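Local coordinates for putative MCP-type signal transduction protein (Campylobacter jejuni subsp. jejuni serotype O:2, PDB 4WY9) that serves as a methyl-accepting-type chemoreceptor that probably senses chemical signals, perhaps indirectly, through a periplasmic tandem-PAS region to guide chemotaxis, at residues I154-N157 with D162-A165; L187-I192 with M218-N223; S76-L81 with N157-D162; G29-M34 with S277-L282; K95-Q100 with F104-A109. All blocks are in the same frame, centred on the assembly; numbering follows the deposited sequence.

Contact 1 (I154-N157 with D162-A165); sequences IKMN and DFDA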
# COMPACT_ATOMS: atom_id res chain seq x y z
N ILE A 154 -6.08 -4.19 2.29
CA ILE A 154 -7.00 -5.27 1.96
C ILE A 154 -6.32 -6.60 2.13
O ILE A 154 -5.08 -6.67 2.14
CB ILE A 154 -7.56 -5.17 0.52
CG1 ILE A 154 -6.48 -5.32 -0.52
CG2 ILE A 154 -8.39 -3.90 0.30
CD1 ILE A 154 -6.96 -5.47 -1.94
N LYS A 155 -7.11 -7.66 2.26
CA LYS A 155 -6.61 -9.02 2.19
C LYS A 155 -6.45 -9.42 0.73
O LYS A 155 -7.33 -9.12 -0.12
CB LYS A 155 -7.56 -9.97 2.90
CG LYS A 155 -7.21 -11.44 2.80
CD LYS A 155 -8.42 -12.37 3.06
CE LYS A 155 -9.16 -12.11 4.33
NZ LYS A 155 -10.41 -12.93 4.41
N MET A 156 -5.35 -10.08 0.40
CA MET A 156 -5.17 -10.66 -0.93
C MET A 156 -4.64 -12.07 -0.78
O MET A 156 -4.08 -12.46 0.25
CB MET A 156 -4.24 -9.84 -1.79
CG MET A 156 -4.73 -8.48 -2.11
SD MET A 156 -3.61 -7.55 -3.19
CE MET A 156 -3.90 -8.32 -4.76
N ASN A 157 -4.79 -12.85 -1.84
CA ASN A 157 -4.26 -14.20 -1.90
C ASN A 157 -3.95 -14.51 -3.34
O ASN A 157 -4.86 -14.82 -4.13
CB ASN A 157 -5.22 -15.23 -1.29
CG ASN A 157 -4.60 -16.59 -1.17
OD1 ASN A 157 -3.81 -17.02 -2.04
ND2 ASN A 157 -4.87 -17.27 -0.08
N ASP A 162 -2.86 -16.04 2.35
CA ASP A 162 -3.37 -14.70 2.55
C ASP A 162 -2.28 -13.74 2.98
O ASP A 162 -1.35 -14.11 3.71
CB ASP A 162 -4.45 -14.67 3.64
CG ASP A 162 -5.73 -15.36 3.23
OD1 ASP A 162 -5.93 -15.67 2.04
OD2 ASP A 162 -6.58 -15.55 4.15
N PHE A 163 -2.37 -12.49 2.53
CA PHE A 163 -1.52 -11.43 3.03
C PHE A 163 -2.26 -10.10 3.03
O PHE A 163 -3.28 -9.94 2.35
CB PHE A 163 -0.19 -11.34 2.27
CG PHE A 163 -0.32 -10.91 0.82
CD1 PHE A 163 -0.64 -11.82 -0.15
CD2 PHE A 163 -0.04 -9.62 0.44
CE1 PHE A 163 -0.73 -11.44 -1.49
CE2 PHE A 163 -0.13 -9.24 -0.89
CZ PHE A 163 -0.47 -10.14 -1.85
N ASP A 164 -1.78 -9.16 3.82
CA ASP A 164 -2.35 -7.83 3.91
C ASP A 164 -1.59 -6.88 2.99
O ASP A 164 -0.35 -6.87 3.00
CB ASP A 164 -2.34 -7.36 5.34
CG ASP A 164 -3.03 -8.34 6.24
OD1 ASP A 164 -4.22 -8.55 6.05
OD2 ASP A 164 -2.38 -8.87 7.17
N ALA A 165 -2.31 -6.13 2.20
CA ALA A 165 -1.73 -5.44 1.07
C ALA A 165 -2.32 -4.08 0.82
O ALA A 165 -3.43 -3.78 1.24
CB ALA A 165 -1.91 -6.28 -0.16
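I154-M156 and F163-A165 pair as the two arms of an antiparallel beta hairpin in the curled sheet of the first PDC sensor (Cache) domain. I154 with A165 and M156 with F163 are hydrogen-bonded pairs, each joined by two backbone bonds, of which M156 N to F163 O measures 2.8 Å. K155 and D164 form the non-hydrogen-bonded pair between them, their CA-H groups leaning on the carbonyl oxygens of F163 and I154. The general consequence of strand pairing follows: I154, M156, F163 and A165 share one face, K155 and D164 the other.

On the first of these faces the F163 ring folds back toward its partner strand, because CG lies between the backbone N and the carbonyl carbon (chi1 66°). M156 CB sits over the ring, offset toward its rim and 3.8 Å from F163 CZ, a CH-pi contact. M156 SD passes the same ring obliquely, a Met-aromatic contact, and rests 3.7 Å from A165 CB.

Where the strands give way to the turn, N157 ND2 donates to D162 OD1 over 2.9 Å. The donor arrives on the anti side of the carboxylate, 32° out of its plane, and the amide and carboxylate planes stand nearly perpendicular. The K155 chain crosses that of D162 at a slant, with K155 CD 3.8 Å from D162 OD2; the opposite charges are near but not in contact.

T186 of strand 179-188 touches M156, F163 and A165, while helix 126-129 reaches M156 through E127 and I128. D164 turns instead to the loop residues K224, V227 and L228.

Contact 2 (L187-I192 with M218-N223); sequences LDFSDI and MAIHPN. With ACT (acetate ion), chain B.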
# COMPACT_ATOMS: atom_id res chain seq x y z
N LEU A 187 1.95 -3.88 -2.61
CA LEU A 187 2.85 -3.90 -1.47
C LEU A 187 2.27 -4.80 -0.40
O LEU A 187 1.12 -4.62 0.00
CB LEU A 187 3.06 -2.49 -0.92
CG LEU A 187 3.84 -2.33 0.38
CD1 LEU A 187 5.25 -2.79 0.26
CD2 LEU A 187 3.78 -0.86 0.82
N ASP A 188 3.04 -5.79 0.02
CA ASP A 188 2.70 -6.65 1.15
C ASP A 188 3.15 -5.96 2.43
O ASP A 188 4.33 -5.70 2.61
CB ASP A 188 3.36 -8.01 0.99
CG ASP A 188 3.04 -9.00 2.09
OD1 ASP A 188 2.59 -8.61 3.19
OD2 ASP A 188 3.28 -10.20 1.86
N PHE A 189 2.22 -5.65 3.33
CA PHE A 189 2.58 -4.90 4.52
C PHE A 189 3.53 -5.65 5.46
O PHE A 189 4.10 -5.04 6.35
CB PHE A 189 1.34 -4.45 5.29
CG PHE A 189 0.67 -3.23 4.67
CD1 PHE A 189 1.35 -2.01 4.62
CD2 PHE A 189 -0.59 -3.30 4.13
CE1 PHE A 189 0.79 -0.90 4.07
CE2 PHE A 189 -1.17 -2.18 3.57
CZ PHE A 189 -0.49 -0.98 3.53
N SER A 190 3.73 -6.96 5.25
CA SER A 190 4.75 -7.68 6.00
C SER A 190 6.10 -7.03 5.84
O SER A 190 6.94 -7.07 6.75
CB SER A 190 4.85 -9.17 5.56
OG SER A 190 3.66 -9.91 5.91
N ASP A 191 6.37 -6.46 4.68
CA ASP A 191 7.65 -5.83 4.42
C ASP A 191 7.83 -4.49 5.11
O ASP A 191 8.96 -4.06 5.37
CB ASP A 191 7.84 -5.69 2.92
CG ASP A 191 7.98 -7.02 2.25
OD1 ASP A 191 8.58 -7.98 2.83
OD2 ASP A 191 7.49 -7.13 1.14
N ILE A 192 6.73 -3.84 5.44
CA ILE A 192 6.77 -2.63 6.24
C ILE A 192 6.85 -3.02 7.71
O ILE A 192 7.59 -2.39 8.50
CB ILE A 192 5.53 -1.74 6.00
CG1 ILE A 192 5.36 -1.45 4.50
CG2 ILE A 192 5.59 -0.45 6.82
CD1 ILE A 192 6.55 -0.75 3.93
N MET A 218 -6.49 -0.06 9.54
CA MET A 218 -5.16 -0.43 9.93
C MET A 218 -4.46 -1.36 8.93
O MET A 218 -5.01 -2.38 8.53
CB MET A 218 -5.16 -1.03 11.31
CG MET A 218 -5.49 0.02 12.39
SD MET A 218 -5.60 -0.66 14.05
CE MET A 218 -7.21 -1.41 13.98
N ALA A 219 -3.26 -0.98 8.55
CA ALA A 219 -2.37 -1.78 7.72
C ALA A 219 -1.47 -2.67 8.56
O ALA A 219 -1.16 -3.80 8.19
CB ALA A 219 -1.53 -0.85 6.88
N ILE A 220 -1.03 -2.14 9.70
CA ILE A 220 -0.13 -2.81 10.60
C ILE A 220 -0.54 -2.50 12.03
O ILE A 220 -0.74 -1.32 12.37
CB ILE A 220 1.33 -2.41 10.41
CG1 ILE A 220 1.82 -2.76 8.99
CG2 ILE A 220 2.25 -3.08 11.42
CD1 ILE A 220 3.10 -2.12 8.61
N HIS A 221 -0.66 -3.53 12.87
CA HIS A 221 -0.89 -3.41 14.30
C HIS A 221 -0.18 -4.60 14.93
O HIS A 221 -0.21 -5.69 14.38
CB HIS A 221 -2.37 -3.38 14.61
CG HIS A 221 -2.72 -3.06 16.03
ND1 HIS A 221 -2.50 -3.92 17.08
CD2 HIS A 221 -3.24 -1.95 16.59
CE1 HIS A 221 -2.85 -3.35 18.21
NE2 HIS A 221 -3.34 -2.15 17.92
N PRO A 222 0.40 -4.43 16.12
CA PRO A 222 1.01 -5.58 16.81
C PRO A 222 0.06 -6.76 16.96
O PRO A 222 0.49 -7.90 16.92
CB PRO A 222 1.41 -4.98 18.16
CG PRO A 222 1.62 -3.55 17.91
CD PRO A 222 0.65 -3.16 16.85
N ASN A 223 -1.20 -6.47 17.19
CA ASN A 223 -2.23 -7.50 17.26
C ASN A 223 -2.69 -7.78 15.84
O ASN A 223 -3.44 -7.02 15.24
CB ASN A 223 -3.38 -7.03 18.15
CG ASN A 223 -4.42 -8.12 18.37
OD1 ASN A 223 -4.47 -9.09 17.63
ND2 ASN A 223 -5.23 -7.96 19.37
C ACT B . -4.64 0.76 19.66
O ACT B . -4.70 -0.50 19.72
OXT ACT B . -5.38 1.43 20.43
CH3 ACT B . -3.74 1.44 18.68
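A219 CB stands almost exactly over the centre of the F189 ring, 3.5 Å from its centroid and 9° off the ring normal, a CH-pi contact in which the methyl touches all six ring carbons rather than one edge. Beside it I220 reaches across from the same segment: its CG1 lies 4.1 Å from F189 CB, and CD1 continues to I192, whose side chain it crosses at about a right angle. The approach of I220 CD1 to I192 CG2 looks tight, but I192 was modelled in two conformations and the shortness is doubtful.

The next shell holds the backbone that carries F189. Strand 179-188 ends at D188, whose OD1 accepts from S190 N at 2.9 Å, the donor lying above the carboxylate plane; this is a capping bond at the turn that leads into helix 190-196. N77 ties down both sides of the junction, bonding to D188 N and to D191 OD2, and F189 pairs through its backbone with D164.

On the other segment, H221 is gripped at both ring nitrogens. ND1 accepts from N223 N within the ring plane, which leaves NE2 to carry the proton it donates to an acetate oxygen, ACT O, over 2.8 Å in a nearly straight bond. The acetate, probably from the crystallisation liquor, is also held by S260 OG and Y257 OH.

A219 and I220 both face L211, a classic beta bulge. The bulge presents A219 and I220 to F189 and I192, an apolar joint between the two sheets that is consistent with two PAS-like modules packed in tandem.

Contact 3 (S76-L81 with N157-D162); sequences SNFTYL and NLEGQD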
# COMPACT_ATOMS: atom_id res chain seq x y z
N SER A 76 7.67 -3.53 -4.21
CA SER A 76 6.48 -4.19 -4.76
C SER A 76 6.70 -5.70 -4.78
O SER A 76 7.68 -6.21 -5.28
CB SER A 76 6.16 -3.69 -6.15
OG SER A 76 7.25 -3.89 -7.03
N ASN A 77 5.79 -6.39 -4.16
CA ASN A 77 5.80 -7.83 -4.11
C ASN A 77 5.20 -8.40 -5.36
O ASN A 77 5.58 -9.53 -5.80
CB ASN A 77 5.10 -8.27 -2.81
CG ASN A 77 5.79 -7.71 -1.55
OD1 ASN A 77 5.48 -6.56 -1.04
ND2 ASN A 77 6.69 -8.51 -1.01
N PHE A 78 4.25 -7.67 -5.94
CA PHE A 78 3.67 -8.08 -7.20
C PHE A 78 3.51 -6.91 -8.14
O PHE A 78 3.31 -5.77 -7.72
CB PHE A 78 2.30 -8.74 -6.96
CG PHE A 78 2.35 -9.94 -6.05
CD1 PHE A 78 2.58 -11.22 -6.56
CD2 PHE A 78 2.23 -9.80 -4.66
CE1 PHE A 78 2.66 -12.31 -5.72
CE2 PHE A 78 2.28 -10.91 -3.83
CZ PHE A 78 2.49 -12.15 -4.36
N THR A 79 3.53 -7.22 -9.43
CA THR A 79 3.32 -6.24 -10.48
C THR A 79 2.31 -6.84 -11.45
O THR A 79 2.35 -8.05 -11.70
CB THR A 79 4.65 -5.89 -11.20
OG1 THR A 79 5.52 -5.15 -10.27
CG2 THR A 79 4.42 -5.09 -12.46
N TYR A 80 1.40 -6.04 -11.94
CA TYR A 80 0.39 -6.56 -12.89
C TYR A 80 0.04 -5.60 -13.98
O TYR A 80 -0.05 -4.39 -13.76
CB TYR A 80 -0.88 -7.01 -12.15
CG TYR A 80 -1.37 -6.02 -11.12
CD1 TYR A 80 -2.24 -4.97 -11.46
CD2 TYR A 80 -0.98 -6.12 -9.79
CE1 TYR A 80 -2.69 -4.10 -10.51
CE2 TYR A 80 -1.41 -5.21 -8.83
CZ TYR A 80 -2.27 -4.20 -9.21
OH TYR A 80 -2.72 -3.29 -8.25
N LEU A 81 -0.20 -6.16 -15.17
CA LEU A 81 -0.77 -5.46 -16.29
C LEU A 81 -2.06 -6.13 -16.66
O LEU A 81 -2.07 -7.30 -17.09
CB LEU A 81 0.17 -5.42 -17.49
CG LEU A 81 -0.42 -4.70 -18.72
CD1 LEU A 81 -0.69 -3.24 -18.46
CD2 LEU A 81 0.51 -4.84 -19.91
N ASN A 157 -4.79 -12.85 -1.84
CA ASN A 157 -4.26 -14.20 -1.90
C ASN A 157 -3.95 -14.51 -3.34
O ASN A 157 -4.86 -14.82 -4.13
CB ASN A 157 -5.22 -15.23 -1.29
CG ASN A 157 -4.60 -16.59 -1.17
OD1 ASN A 157 -3.81 -17.02 -2.04
ND2 ASN A 157 -4.87 -17.27 -0.08
N LEU A 158 -2.68 -14.44 -3.70
CA LEU A 158 -2.27 -14.63 -5.11
C LEU A 158 -1.49 -15.90 -5.36
O LEU A 158 -1.46 -16.38 -6.49
CB LEU A 158 -1.46 -13.44 -5.56
CG LEU A 158 -2.18 -12.09 -5.53
CD1 LEU A 158 -1.22 -10.99 -5.86
CD2 LEU A 158 -3.36 -12.09 -6.48
N GLU A 159 -0.89 -16.47 -4.31
CA GLU A 159 -0.06 -17.66 -4.47
C GLU A 159 -0.41 -18.78 -3.50
O GLU A 159 0.26 -19.80 -3.48
CB GLU A 159 1.42 -17.31 -4.30
CG GLU A 159 1.94 -16.31 -5.32
CD GLU A 159 3.38 -15.96 -5.05
OE1 GLU A 159 3.66 -15.34 -4.02
OE2 GLU A 159 4.24 -16.33 -5.91
N GLY A 160 -1.53 -18.66 -2.81
CA GLY A 160 -2.00 -19.69 -1.91
C GLY A 160 -2.21 -19.24 -0.48
O GLY A 160 -3.11 -19.75 0.20
N GLN A 161 -1.43 -18.25 -0.04
CA GLN A 161 -1.54 -17.78 1.34
C GLN A 161 -2.03 -16.35 1.37
O GLN A 161 -1.65 -15.54 0.56
CB GLN A 161 -0.23 -17.88 2.09
CG GLN A 161 0.52 -19.22 1.95
CD GLN A 161 2.04 -19.03 2.05
OE1 GLN A 161 2.57 -17.90 1.88
NE2 GLN A 161 2.75 -20.13 2.30
N ASP A 162 -2.86 -16.04 2.35
CA ASP A 162 -3.37 -14.70 2.55
C ASP A 162 -2.28 -13.74 2.98
O ASP A 162 -1.35 -14.11 3.71
CB ASP A 162 -4.45 -14.67 3.64
CG ASP A 162 -5.73 -15.36 3.23
OD1 ASP A 162 -5.93 -15.67 2.04
OD2 ASP A 162 -6.58 -15.55 4.15
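F78 and L158 point past each other in opposite directions, which brings L158 CD1 over the middle of the F78 ring. The methyl lies 3.7 Å from the ring centroid and only 10° off the normal, a centred CH-pi contact; F78 CG is the ring atom nearest to it. L158 thus serves as a lid on one face of the aromatic group.

E159 takes a different approach, from the rim. Its chain, extended beyond CG, crosses F78 obliquely and carries the carboxylate to the edge of the ring, with OE1 3.4 Å from F78 CZ near the ring plane. Ring and carboxylate planes are turned 87° against each other. Such an approach lets the oxygen meet the ring's hydrogens, whose slight positive charge probably suits it better than the pi face would. The pair illustrates a general point: two consecutive loop residues can use the face and the edge of one phenyl group.

The loop that presents them is shaped by N157. Its OD1 accepts from G160 N at 2.9 Å in the carbonyl plane, an Asx motif, and its ND2 returns a bond to G160 O at 3.1 Å, entering from above that carbonyl's plane. With D162 as a further acceptor of ND2, the amide is fixed in its rotation. At phi 123° any CB on G160 would press on E159 O, so the turn needs a residue without one.

F78 sits beside N77 in a classic beta bulge facing T186, and its ring also meets F163 as well as L107 and A109 of strand 104-110. L158 packs on E127 and I128 of helix 126-129, so the hairpin turn bridges that helix and strand 78-83.

Contact 4 (G29-M34 with S277-L282); sequences GIFGEM and SSWAVL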
# COMPACT_ATOMS: atom_id res chain seq x y z
N GLY A 29 8.75 7.19 1.87
CA GLY A 29 9.77 6.98 0.85
C GLY A 29 9.55 5.72 0.05
O GLY A 29 9.75 5.71 -1.16
N ILE A 30 9.14 4.65 0.71
CA ILE A 30 8.85 3.39 0.03
C ILE A 30 7.70 3.56 -0.94
O ILE A 30 7.79 3.15 -2.11
CB ILE A 30 8.57 2.29 1.06
CG1 ILE A 30 9.89 1.89 1.73
CG2 ILE A 30 7.88 1.07 0.42
CD1 ILE A 30 9.75 1.12 3.02
N PHE A 31 6.61 4.20 -0.50
CA PHE A 31 5.50 4.49 -1.41
C PHE A 31 6.01 5.30 -2.59
O PHE A 31 5.63 5.05 -3.74
CB PHE A 31 4.38 5.27 -0.70
CG PHE A 31 3.38 4.42 -0.02
CD1 PHE A 31 2.44 3.71 -0.75
CD2 PHE A 31 3.26 4.41 1.35
CE1 PHE A 31 1.47 2.97 -0.12
CE2 PHE A 31 2.25 3.68 2.01
CZ PHE A 31 1.38 2.97 1.27
N GLY A 32 6.83 6.32 -2.33
CA GLY A 32 7.30 7.19 -3.38
C GLY A 32 8.10 6.45 -4.42
O GLY A 32 7.97 6.72 -5.62
N GLU A 33 8.94 5.52 -3.99
CA GLU A 33 9.73 4.71 -4.91
C GLU A 33 8.82 3.86 -5.76
O GLU A 33 9.03 3.77 -6.99
CB GLU A 33 10.74 3.86 -4.15
CG GLU A 33 11.86 4.66 -3.57
CD GLU A 33 12.87 3.80 -2.84
OE1 GLU A 33 13.03 2.63 -3.21
OE2 GLU A 33 13.53 4.30 -1.91
N MET A 34 7.84 3.20 -5.16
CA MET A 34 6.92 2.37 -5.94
C MET A 34 6.18 3.17 -6.95
O MET A 34 6.08 2.78 -8.13
CB MET A 34 5.93 1.71 -5.02
CG MET A 34 6.51 0.69 -4.13
SD MET A 34 5.24 -0.03 -3.11
CE MET A 34 4.12 -0.62 -4.37
N SER A 277 -3.87 9.74 -1.47
CA SER A 277 -4.17 8.96 -0.27
C SER A 277 -3.51 9.59 0.94
O SER A 277 -2.58 10.39 0.84
CB SER A 277 -3.72 7.49 -0.43
OG SER A 277 -2.33 7.35 -0.42
N SER A 278 -3.99 9.23 2.12
CA SER A 278 -3.54 9.83 3.37
C SER A 278 -3.33 8.76 4.39
O SER A 278 -4.21 7.90 4.58
CB SER A 278 -4.55 10.85 3.87
OG SER A 278 -4.79 11.88 2.93
N TRP A 279 -2.18 8.81 5.08
CA TRP A 279 -1.78 7.79 6.01
C TRP A 279 -1.26 8.39 7.29
O TRP A 279 -0.94 9.58 7.34
CB TRP A 279 -0.72 6.88 5.38
CG TRP A 279 -1.17 6.24 4.12
CD1 TRP A 279 -1.16 6.80 2.87
CD2 TRP A 279 -1.68 4.92 3.98
NE1 TRP A 279 -1.68 5.90 1.97
CE2 TRP A 279 -2.01 4.74 2.60
CE3 TRP A 279 -1.91 3.87 4.85
CZ2 TRP A 279 -2.55 3.54 2.12
CZ3 TRP A 279 -2.44 2.69 4.37
CH2 TRP A 279 -2.75 2.55 3.02
N ALA A 280 -1.17 7.57 8.33
CA ALA A 280 -0.56 8.02 9.57
C ALA A 280 0.17 6.89 10.25
O ALA A 280 -0.25 5.72 10.16
CB ALA A 280 -1.61 8.59 10.52
N VAL A 281 1.27 7.22 10.92
CA VAL A 281 1.88 6.34 11.87
C VAL A 281 1.45 6.78 13.25
O VAL A 281 1.54 7.97 13.58
CB VAL A 281 3.42 6.29 11.77
CG1 VAL A 281 4.01 5.39 12.83
CG2 VAL A 281 3.83 5.83 10.38
N LEU A 282 0.98 5.83 14.05
CA LEU A 282 0.58 6.02 15.44
C LEU A 282 1.52 5.20 16.29
O LEU A 282 1.70 4.00 16.07
CB LEU A 282 -0.87 5.55 15.63
CG LEU A 282 -1.56 5.61 16.99
CD1 LEU A 282 -3.07 5.57 16.87
CD2 LEU A 282 -1.11 4.47 17.86
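W279 meets F31 where strand 277-286 packs against the long helix 8-51, and its indole can be followed atom by atom. CB leaves the strand toward the helix, and CG lies opposite the carbonyl carbon, beside the backbone N (chi1 -57°). From there the five-membered ring presents NE1 to S277 OG, 2.9 Å away and close to the ring plane. Since S277 OG is also bonded to V274 O, this hydroxyl bridges the indole and the preceding strand, restraining the ring's rotation.

Farther out, CE2 and CZ2 of W279 lie 4.0 Å and 4.1 Å from F31 CZ, which stands over the indole face, offset toward the rim. The two planes are inclined by 34°, an oblique aromatic pair that is neither a stack nor an edge-to-face contact. At the tip, W279 CH2 touches F189 CZ.

This small buried contact shows how one aromatic residue can join several elements. V274 of strand 264-274 touches both F31 and W279, N213 of strand 209-213 and P153 border the indole, and one turn of helix 8-51 closes over them, with I30 reaching helix 190-196.

Contact 5 (K95-Q100 with F104-A109); sequences KFFNTQ and FVMLYA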
# COMPACT_ATOMS: atom_id res chain seq x y z
N LYS A 95 -1.01 -19.73 -20.22
CA LYS A 95 -2.16 -19.91 -19.34
C LYS A 95 -2.10 -18.99 -18.14
O LYS A 95 -3.13 -18.62 -17.59
CB LYS A 95 -2.27 -21.37 -18.87
CG LYS A 95 -1.19 -21.81 -17.90
CD LYS A 95 -1.32 -23.29 -17.58
CE LYS A 95 -0.33 -23.71 -16.47
NZ LYS A 95 -0.28 -25.18 -16.26
N PHE A 96 -0.90 -18.58 -17.75
CA PHE A 96 -0.74 -17.69 -16.59
C PHE A 96 -1.36 -16.34 -16.82
O PHE A 96 -1.66 -15.63 -15.88
CB PHE A 96 0.75 -17.50 -16.25
CG PHE A 96 1.39 -18.65 -15.53
CD1 PHE A 96 0.72 -19.84 -15.27
CD2 PHE A 96 2.67 -18.55 -15.12
CE1 PHE A 96 1.32 -20.86 -14.60
CE2 PHE A 96 3.31 -19.62 -14.46
CZ PHE A 96 2.61 -20.77 -14.20
N PHE A 97 -1.50 -15.94 -18.09
CA PHE A 97 -2.05 -14.62 -18.41
C PHE A 97 -3.57 -14.59 -18.39
O PHE A 97 -4.16 -13.53 -18.64
CB PHE A 97 -1.57 -14.16 -19.78
CG PHE A 97 -0.08 -13.96 -19.91
CD1 PHE A 97 0.73 -13.78 -18.79
CD2 PHE A 97 0.51 -13.93 -21.16
CE1 PHE A 97 2.08 -13.58 -18.94
CE2 PHE A 97 1.85 -13.73 -21.33
CZ PHE A 97 2.66 -13.56 -20.21
N ASN A 98 -4.22 -15.72 -18.16
CA ASN A 98 -5.66 -15.79 -18.24
C ASN A 98 -6.28 -16.06 -16.86
O ASN A 98 -5.91 -17.04 -16.23
CB ASN A 98 -6.10 -16.91 -19.19
CG ASN A 98 -5.71 -16.62 -20.60
OD1 ASN A 98 -6.56 -16.12 -21.40
ND2 ASN A 98 -4.54 -16.95 -20.94
N THR A 99 -7.19 -15.19 -16.45
CA THR A 99 -7.90 -15.41 -15.21
C THR A 99 -8.97 -16.48 -15.42
O THR A 99 -9.23 -16.90 -16.56
CB THR A 99 -8.54 -14.13 -14.68
OG1 THR A 99 -9.68 -13.81 -15.50
CG2 THR A 99 -7.55 -12.98 -14.65
N GLN A 100 -9.65 -16.85 -14.36
CA GLN A 100 -10.69 -17.87 -14.45
C GLN A 100 -11.83 -17.43 -15.36
O GLN A 100 -12.50 -18.26 -15.96
CB GLN A 100 -11.24 -18.23 -13.07
CG GLN A 100 -10.23 -18.90 -12.20
CD GLN A 100 -10.36 -20.41 -12.22
OE1 GLN A 100 -11.47 -20.99 -12.42
NE2 GLN A 100 -9.25 -21.08 -12.00
N PHE A 104 -7.42 -10.86 -19.25
CA PHE A 104 -6.00 -10.87 -19.53
C PHE A 104 -5.24 -10.07 -18.49
O PHE A 104 -5.34 -8.85 -18.42
CB PHE A 104 -5.70 -10.33 -20.93
CG PHE A 104 -4.24 -10.40 -21.27
CD1 PHE A 104 -3.69 -11.59 -21.76
CD2 PHE A 104 -3.40 -9.32 -21.07
CE1 PHE A 104 -2.36 -11.68 -22.04
CE2 PHE A 104 -2.07 -9.40 -21.37
CZ PHE A 104 -1.55 -10.58 -21.85
N VAL A 105 -4.46 -10.77 -17.67
CA VAL A 105 -3.67 -10.16 -16.61
C VAL A 105 -2.28 -10.80 -16.61
O VAL A 105 -2.15 -12.02 -16.46
CB VAL A 105 -4.32 -10.30 -15.21
CG1 VAL A 105 -3.39 -9.72 -14.16
CG2 VAL A 105 -5.69 -9.66 -15.17
N MET A 106 -1.25 -10.00 -16.83
CA MET A 106 0.12 -10.42 -16.67
C MET A 106 0.54 -10.10 -15.26
O MET A 106 0.70 -8.91 -14.93
CB MET A 106 1.03 -9.72 -17.66
CG MET A 106 0.59 -9.91 -19.12
SD MET A 106 1.44 -8.83 -20.31
CE MET A 106 2.97 -9.65 -20.46
N LEU A 107 0.69 -11.12 -14.42
CA LEU A 107 0.98 -10.96 -13.01
C LEU A 107 2.36 -11.51 -12.72
O LEU A 107 2.64 -12.67 -13.06
CB LEU A 107 -0.07 -11.67 -12.16
CG LEU A 107 0.09 -11.64 -10.63
CD1 LEU A 107 0.04 -10.21 -10.08
CD2 LEU A 107 -0.96 -12.50 -9.97
N TYR A 108 3.21 -10.71 -12.06
CA TYR A 108 4.57 -11.10 -11.74
C TYR A 108 4.84 -11.04 -10.24
O TYR A 108 4.38 -10.12 -9.56
CB TYR A 108 5.55 -10.18 -12.49
CG TYR A 108 5.49 -10.39 -13.98
CD1 TYR A 108 4.56 -9.72 -14.76
CD2 TYR A 108 6.35 -11.28 -14.62
CE1 TYR A 108 4.50 -9.93 -16.12
CE2 TYR A 108 6.28 -11.50 -15.97
CZ TYR A 108 5.34 -10.81 -16.72
OH TYR A 108 5.25 -11.00 -18.08
N ALA A 109 5.58 -12.02 -9.73
CA ALA A 109 6.09 -12.07 -8.39
C ALA A 109 7.61 -12.15 -8.42
O ALA A 109 8.22 -12.36 -9.46
CB ALA A 109 5.54 -13.28 -7.64
O HOH W 1 0.50 -13.80 -15.27
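F97, at the end of the short 3-10 segment 95-97, comes alongside strand 104-110 and accepts a bond from V105 N to its O at 2.9 Å. The donor is tilted 33° from the carbonyl plane, and F104 CA and V105 O make supporting CA-H...O contacts with F97 O and F97 CA. N98 and F104 form a single backbone bridge, so this is one local docking rather than a continued ladder. Farther along the strand, water 1 takes over: it accepts from L107 N at 2.8 Å and donates to F96 O at 2.9 Å, linking the two backbones where no direct bond joins F96 O to L107 N.

F97 supplies most of the side-chain contact. Its ring lies beside that of F104, both pointing the same way, with planes inclined by 68° in an oblique pair; F104 CE1 comes to 3.4 Å from F97 CB. Over one face of the F97 ring stands M106 CG, 4.0 Å from the centroid, while M106 SD lies higher above the same face, a Met-aromatic contact. The bend at the end of the M106 chain carries CE down to F97 CZ, 3.9 Å away.

T99 completes the contact by setting CG2 against V105 CG2 at 3.8 Å. Its OG1, set between its own backbone N and carbonyl carbon (chi1 73°), turns to other partners, D126 OD1 and K103 N.

The loop after helix 88-93 doubles back to pack on the strand it leads into, within a helical excursion between two neighbouring strands, 78-83 and 104-110, of the antiparallel PAS-like sheet in the first PDC domain.

In the fold
Contact 4 opens first, on the N-terminal helix 8-51, and closes last, at strand 277-286, so the other four lie inside its loop. Contact 3 opens next at S76-L81; contact 5 is nested within it and closes early, docking a loop on strand 104-110, the neighbour of strand 78-83. Contact 3 then closes on the turn of the hairpin formed by contact 1, sharing N157 and D162 with it, so these two loops overlap. Contact 2 follows in series, joining the first PDC sheet to the five-stranded second one. It touches contacts 1, 3 and 4 and therefore lies where both sheets and the long helix converge.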